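Local coordinates for protein succinyl-CoA ligase (ADP-forming) subunit alpha (Methanosaeta concilii, PDB 6HXI) that binds coenzyme A and combines, in one chain, a CoA-ligase family region with a helical region related to the C-terminal domain of citrate synthase, at residues I225-C230 / D317-R322; R459-A464 / I544-I549. One frame throughout, in Å; residues are numbered along the deposited sequence. Where two conformers were deposited one is given.

Contact 1 (I225-C230 / D317-R322); sequences IKMIAC and DMLLTR
Leu319 meets Lys226 and Met227 almost entirely through one methyl group, CD1. This methyl lies 3.7 Å from CG of Met227. It is also 3.8 Å from CB and 4.0 Å from SD of Met227, so it lies alongside the CB-CG-SD part of the chain. The two side chains lean across one another at a slant and do not run side by side. The same CD1 also comes 3.6 Å from the backbone O of Lys226 and 4.0 Å from CB of Lys226. The second methyl of Leu319, CD2, approaches only that carbonyl, at 3.8 Å from Lys226 O. Both methyls thus sit close to the carbonyl oxygen that precedes the strand. Lys226 gives only its base to the contact. Its chain bends about CB-CG (chi2 -74°); the far part runs away from helix 308-322, and NZ hydrogen-bonds Pro223 O. No hydrogen bond joins 225-230 to 317-322. The contact is small, made of carbon contacts and the approach of the two methyls to Lys226 O. Within the helix, Thr321 OG1 donates to Met318 O at 2.7 Å, and the backbone N of Arg322 reaches the same oxygen from the same face of its plane. Helix 308-322 covers one face of the sheet: Met227 also touches its Val312, Val315 and Tyr316. Ile228, the next residue, packs instead on helix 212-221. Strand 227-233 itself runs parallel between strands 172-176 and 255-260, so the contact seats helix 308-322 on the start of an inner strand of an alpha/beta sheet.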
loop_
_atom_site.group_PDB
_atom_site.type_symbol
_atom_site.label_atom_id
_atom_site.label_comp_id
_atom_site.label_asym_id
_atom_site.label_seq_id
_atom_site.Cartn_x
_atom_site.Cartn_y
_atom_site.Cartn_z
ATOM N N ILE B 225 -39.969 -2.555 55.172
ATOM C CA ILE B 225 -40.874 -3.630 54.754
ATOM C C ILE B 225 -41.919 -3.887 55.857
ATOM O O ILE B 225 -41.556 -4.154 57.010
ATOM C CB ILE B 225 -40.069 -4.915 54.380
ATOM C CG1 ILE B 225 -39.274 -4.699 53.071
ATOM C CG2 ILE B 225 -40.978 -6.172 54.289
ATOM C CD1 ILE B 225 -38.057 -5.602 52.850
ATOM N N LYS B 226 -43.214 -3.819 55.484
ATOM C CA LYS B 226 -44.358 -4.055 56.377
ATOM C C LYS B 226 -45.151 -5.300 55.913
ATOM O O LYS B 226 -46.029 -5.782 56.623
ATOM C CB LYS B 226 -45.295 -2.824 56.382
ATOM C CG LYS B 226 -44.607 -1.459 56.346
ATOM C CD LYS B 226 -43.949 -1.073 57.662
ATOM C CE LYS B 226 -43.357 0.308 57.602
ATOM N NZ LYS B 226 -42.542 0.586 58.804
ATOM N N MET B 227 -44.834 -5.818 54.722
ATOM C CA MET B 227 -45.562 -6.923 54.113
ATOM C C MET B 227 -44.608 -7.909 53.440
ATOM O O MET B 227 -43.691 -7.479 52.731
ATOM C CB MET B 227 -46.459 -6.292 53.048
ATOM C CG MET B 227 -47.772 -6.927 52.884
ATOM S SD MET B 227 -48.618 -6.026 51.572
ATOM C CE MET B 227 -49.163 -7.368 50.624
ATOM N N ILE B 228 -44.825 -9.231 53.636
ATOM C CA ILE B 228 -44.003 -10.267 52.980
ATOM C C ILE B 228 -44.880 -11.088 52.014
ATOM O O ILE B 228 -46.034 -11.367 52.308
ATOM C CB ILE B 228 -43.149 -11.146 53.950
ATOM C CG1 ILE B 228 -42.434 -10.280 55.035
ATOM C CG2 ILE B 228 -42.124 -12.002 53.164
ATOM C CD1 ILE B 228 -41.859 -11.043 56.255
ATOM N N ALA B 229 -44.368 -11.385 50.827
ATOM C CA ALA B 229 -45.108 -12.157 49.830
ATOM C C ALA B 229 -44.186 -13.195 49.227
ATOM O O ALA B 229 -43.054 -12.864 48.882
ATOM C CB ALA B 229 -45.642 -11.234 48.743
ATOM N N CYS B 230 -44.635 -14.455 49.115
ATOM C CA CYS B 230 -43.786 -15.445 48.460
ATOM C C CYS B 230 -44.549 -16.399 47.564
ATOM O O CYS B 230 -45.742 -16.606 47.725
ATOM C CB CYS B 230 -42.879 -16.185 49.433
ATOM S SG CYS B 230 -43.735 -17.316 50.525
ATOM N N ASP B 317 -54.321 -3.328 52.228
ATOM C CA ASP B 317 -55.446 -2.534 52.741
ATOM C C ASP B 317 -55.521 -2.591 54.257
ATOM O O ASP B 317 -55.776 -1.567 54.883
ATOM C CB ASP B 317 -56.782 -2.960 52.108
ATOM C CG ASP B 317 -57.025 -2.444 50.693
ATOM O OD1 ASP B 317 -56.134 -1.743 50.144
ATOM O OD2 ASP B 317 -58.095 -2.754 50.123
ATOM N N MET B 318 -55.263 -3.770 54.848
ATOM C CA MET B 318 -55.230 -3.987 56.292
ATOM C C MET B 318 -54.109 -3.145 56.929
ATOM O O MET B 318 -54.330 -2.557 57.986
ATOM C CB MET B 318 -55.051 -5.482 56.577
ATOM C CG MET B 318 -54.762 -5.825 58.021
ATOM S SD MET B 318 -54.343 -7.581 58.183
ATOM C CE MET B 318 -52.637 -7.576 57.666
ATOM N N LEU B 319 -52.930 -3.046 56.265
ATOM C CA LEU B 319 -51.813 -2.235 56.762
ATOM C C LEU B 319 -52.125 -0.743 56.659
ATOM O O LEU B 319 -51.689 0.022 57.526
ATOM C CB LEU B 319 -50.496 -2.550 56.046
ATOM C CG LEU B 319 -49.938 -3.974 56.138
ATOM C CD1 LEU B 319 -48.847 -4.163 55.123
ATOM C CD2 LEU B 319 -49.380 -4.281 57.514
ATOM N N LEU B 320 -52.900 -0.340 55.612
ATOM C CA LEU B 320 -53.358 1.041 55.382
ATOM C C LEU B 320 -54.325 1.512 56.467
ATOM O O LEU B 320 -54.241 2.672 56.873
ATOM C CB LEU B 320 -54.072 1.169 54.034
ATOM C CG LEU B 320 -53.323 1.760 52.847
ATOM C CD1 LEU B 320 -54.299 2.045 51.731
ATOM C CD2 LEU B 320 -52.605 3.072 53.198
ATOM N N THR B 321 -55.276 0.632 56.889
ATOM C CA THR B 321 -56.292 0.903 57.923
ATOM C C THR B 321 -55.617 1.152 59.272
ATOM O O THR B 321 -55.856 2.180 59.900
ATOM C CB THR B 321 -57.344 -0.244 58.037
ATOM O OG1 THR B 321 -56.756 -1.438 58.585
ATOM C CG2 THR B 321 -58.072 -0.533 56.727
ATOM N N ARG B 322 -54.755 0.210 59.688
ATOM C CA ARG B 322 -53.971 0.221 60.922
ATOM C C ARG B 322 -52.918 1.351 60.926
ATOM O O ARG B 322 -52.377 1.689 61.981
ATOM C CB ARG B 322 -53.301 -1.151 61.093
ATOM C CG ARG B 322 -53.158 -1.598 62.533
ATOM C CD ARG B 322 -52.894 -3.084 62.602
ATOM N NE ARG B 322 -54.127 -3.864 62.482
ATOM C CZ ARG B 322 -54.193 -5.090 61.971
ATOM N NH1 ARG B 322 -53.098 -5.683 61.506
ATOM N NH2 ARG B 322 -55.355 -5.727 61.909
#

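Contact 2 (R459-A464 / I544-I549)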
loop_
_atom_site.group_PDB
_atom_site.type_symbol
_atom_site.label_atom_id
_atom_site.label_comp_id
_atom_site.label_asym_id
_atom_site.label_seq_id
_atom_site.Cartn_x
_atom_site.Cartn_y
_atom_site.Cartn_z
ATOM N N ARG B 459 -7.157 0.399 -25.733
ATOM C CA ARG B 459 -7.602 1.766 -25.997
ATOM C C ARG B 459 -7.269 2.229 -27.412
ATOM O O ARG B 459 -8.174 2.556 -28.176
ATOM C CB ARG B 459 -6.917 2.689 -24.971
ATOM C CG ARG B 459 -7.529 4.065 -24.778
ATOM C CD ARG B 459 -7.568 4.460 -23.300
ATOM N NE ARG B 459 -6.357 4.101 -22.552
ATOM C CZ ARG B 459 -6.332 3.834 -21.254
ATOM N NH1 ARG B 459 -5.186 3.543 -20.654
ATOM N NH2 ARG B 459 -7.448 3.874 -20.539
ATOM N N GLU B 460 -5.967 2.232 -27.760
ATOM C CA GLU B 460 -5.440 2.691 -29.040
ATOM C C GLU B 460 -5.878 1.872 -30.225
ATOM O O GLU B 460 -6.247 2.467 -31.250
ATOM C CB GLU B 460 -3.898 2.837 -29.009
ATOM C CG GLU B 460 -3.427 4.047 -28.195
ATOM C CD GLU B 460 -4.177 5.360 -28.367
ATOM O OE1 GLU B 460 -4.520 5.993 -27.341
ATOM O OE2 GLU B 460 -4.411 5.766 -29.528
ATOM N N PHE B 461 -5.822 0.522 -30.118
ATOM C CA PHE B 461 -6.258 -0.353 -31.215
ATOM C C PHE B 461 -7.769 -0.249 -31.436
ATOM O O PHE B 461 -8.195 -0.169 -32.578
ATOM C CB PHE B 461 -5.806 -1.810 -31.007
ATOM C CG PHE B 461 -4.357 -2.067 -31.369
ATOM C CD1 PHE B 461 -3.328 -1.699 -30.504
ATOM C CD2 PHE B 461 -4.017 -2.621 -32.594
ATOM C CE1 PHE B 461 -1.990 -1.923 -30.849
ATOM C CE2 PHE B 461 -2.671 -2.853 -32.929
ATOM C CZ PHE B 461 -1.675 -2.520 -32.050
ATOM N N LYS B 462 -8.576 -0.225 -30.355
ATOM C CA LYS B 462 -10.041 -0.130 -30.469
ATOM C C LYS B 462 -10.433 1.164 -31.230
ATOM O O LYS B 462 -11.208 1.107 -32.175
ATOM C CB LYS B 462 -10.713 -0.184 -29.080
ATOM C CG LYS B 462 -12.175 -0.532 -29.126
ATOM C CD LYS B 462 -12.962 -0.031 -27.935
ATOM C CE LYS B 462 -14.410 -0.357 -28.196
ATOM N NZ LYS B 462 -15.340 0.739 -27.826
ATOM N N ARG B 463 -9.860 2.304 -30.834
ATOM C CA ARG B 463 -10.108 3.613 -31.440
ATOM C C ARG B 463 -9.755 3.617 -32.940
ATOM O O ARG B 463 -10.597 3.970 -33.756
ATOM C CB ARG B 463 -9.354 4.709 -30.660
ATOM C CG ARG B 463 -9.446 6.101 -31.285
ATOM C CD ARG B 463 -8.368 7.047 -30.786
ATOM N NE ARG B 463 -7.010 6.531 -30.998
ATOM C CZ ARG B 463 -6.308 6.655 -32.122
ATOM N NH1 ARG B 463 -6.829 7.275 -33.175
ATOM N NH2 ARG B 463 -5.085 6.151 -32.205
ATOM N N ALA B 464 -8.569 3.159 -33.309
ATOM C CA ALA B 464 -8.149 3.113 -34.702
ATOM C C ALA B 464 -9.126 2.323 -35.552
ATOM O O ALA B 464 -9.618 2.839 -36.549
ATOM C CB ALA B 464 -6.748 2.524 -34.812
ATOM N N ILE B 544 -3.227 -9.190 -24.774
ATOM C CA ILE B 544 -4.253 -9.258 -23.728
ATOM C C ILE B 544 -5.312 -8.170 -23.930
ATOM O O ILE B 544 -6.490 -8.505 -23.937
ATOM C CB ILE B 544 -3.641 -9.268 -22.296
ATOM C CG1 ILE B 544 -2.818 -10.562 -22.059
ATOM C CG2 ILE B 544 -4.696 -9.060 -21.183
ATOM C CD1 ILE B 544 -1.765 -10.371 -20.976
ATOM N N GLY B 545 -4.885 -6.909 -24.087
ATOM C CA GLY B 545 -5.796 -5.793 -24.297
ATOM C C GLY B 545 -6.701 -5.969 -25.510
ATOM O O GLY B 545 -7.917 -5.815 -25.412
ATOM N N ILE B 546 -6.116 -6.351 -26.649
ATOM C CA ILE B 546 -6.836 -6.539 -27.892
ATOM C C ILE B 546 -7.786 -7.736 -27.799
ATOM O O ILE B 546 -8.953 -7.615 -28.189
ATOM C CB ILE B 546 -5.824 -6.650 -29.075
ATOM C CG1 ILE B 546 -5.176 -5.287 -29.369
ATOM C CG2 ILE B 546 -6.457 -7.300 -30.329
ATOM C CD1 ILE B 546 -3.689 -5.373 -29.911
ATOM N N LEU B 547 -7.299 -8.893 -27.293
ATOM C CA LEU B 547 -8.166 -10.076 -27.213
ATOM C C LEU B 547 -9.273 -9.908 -26.202
ATOM O O LEU B 547 -10.330 -10.503 -26.352
ATOM C CB LEU B 547 -7.371 -11.366 -26.972
ATOM C CG LEU B 547 -6.457 -11.781 -28.126
ATOM C CD1 LEU B 547 -5.626 -12.964 -27.741
ATOM C CD2 LEU B 547 -7.243 -12.060 -29.356
ATOM N N PHE B 548 -9.038 -9.059 -25.186
ATOM C CA PHE B 548 -10.076 -8.803 -24.197
ATOM C C PHE B 548 -11.256 -8.019 -24.805
ATOM O O PHE B 548 -12.412 -8.368 -24.537
ATOM C CB PHE B 548 -9.543 -8.190 -22.918
ATOM C CG PHE B 548 -10.336 -8.727 -21.754
ATOM C CD1 PHE B 548 -11.538 -8.136 -21.380
ATOM C CD2 PHE B 548 -9.910 -9.851 -21.065
ATOM C CE1 PHE B 548 -12.300 -8.657 -20.333
ATOM C CE2 PHE B 548 -10.680 -10.390 -20.034
ATOM C CZ PHE B 548 -11.869 -9.789 -19.672
ATOM N N ILE B 549 -10.969 -7.060 -25.711
ATOM C CA ILE B 549 -12.007 -6.353 -26.489
ATOM C C ILE B 549 -12.753 -7.386 -27.357
ATOM O O ILE B 549 -13.982 -7.354 -27.429
ATOM C CB ILE B 549 -11.440 -5.194 -27.380
ATOM C CG1 ILE B 549 -10.628 -4.150 -26.550
ATOM C CG2 ILE B 549 -12.561 -4.525 -28.238
ATOM C CD1 ILE B 549 -11.335 -3.648 -25.384
#
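Two helices of the citrate synthase-like region, 453-466 and 540-555, pack here through two pairs: Phe461 with Ile546, and Lys462 with Ile549. The first pair is a CH-pi contact. CD1 of Ile546 stands over one face of the Phe461 ring, 3.6 Å from its centroid and 10° off the ring normal. The methyl is therefore nearly centred, with CG of Phe461 at 3.7 Å from it. Behind it, CG1 of Ile546 lies 3.9 Å from CB of Phe461. CG1 sits anti to the carbonyl carbon of Ile546 (chi1 -71°), and from it CD1 reaches the ring although the CB bond itself does not aim at the other helix. Phe461 also makes an edge-to-face pair with Phe474. About one turn further along helix 540-555, CG2 of Ile549 touches CG of Lys462, the residue after Phe461, at 4.1 Å. These two side chains meet at about a right angle. Lys462 turns its CG anti to the backbone N (chi1 -161°), and the rest of the chain leads away from helix 540-555. Its NZ forms salt bridges with Glu466 and Asp564 and a hydrogen bond with Lys560 O. Away from the interface, Arg463 NH2 bridges to Glu460 OE2 at 2.8 Å along the same helix. No polar bond crosses between 459-464 and 544-549. The helices are joined here by carbon contacts alone. The buried lysine lends its methylenes to this apolar surface, while its ammonium group is met by two carboxylates and a carbonyl, an arrangement that would favour the charged form.

How the contacts relate
Contacts 1 and 2 lie in different parts of the chain and do not touch. Their centres are 92 Å apart, and their nearest atoms about 75 Å. They sit on opposite sides of the chain's centre, and both segments of contact 1 precede those of contact 2 in the sequence. Contact 1 packs a helix on a sheet; contact 2 packs helix on helix. Strand 227-233 of contact 1 neighbours strand 172-176, and the chain runs on from that strand to Gly179 of a coenzyme A pocket. In contact 2 the side chain of Phe461 is about 8 Å from a bound coenzyme A, close by but not touching.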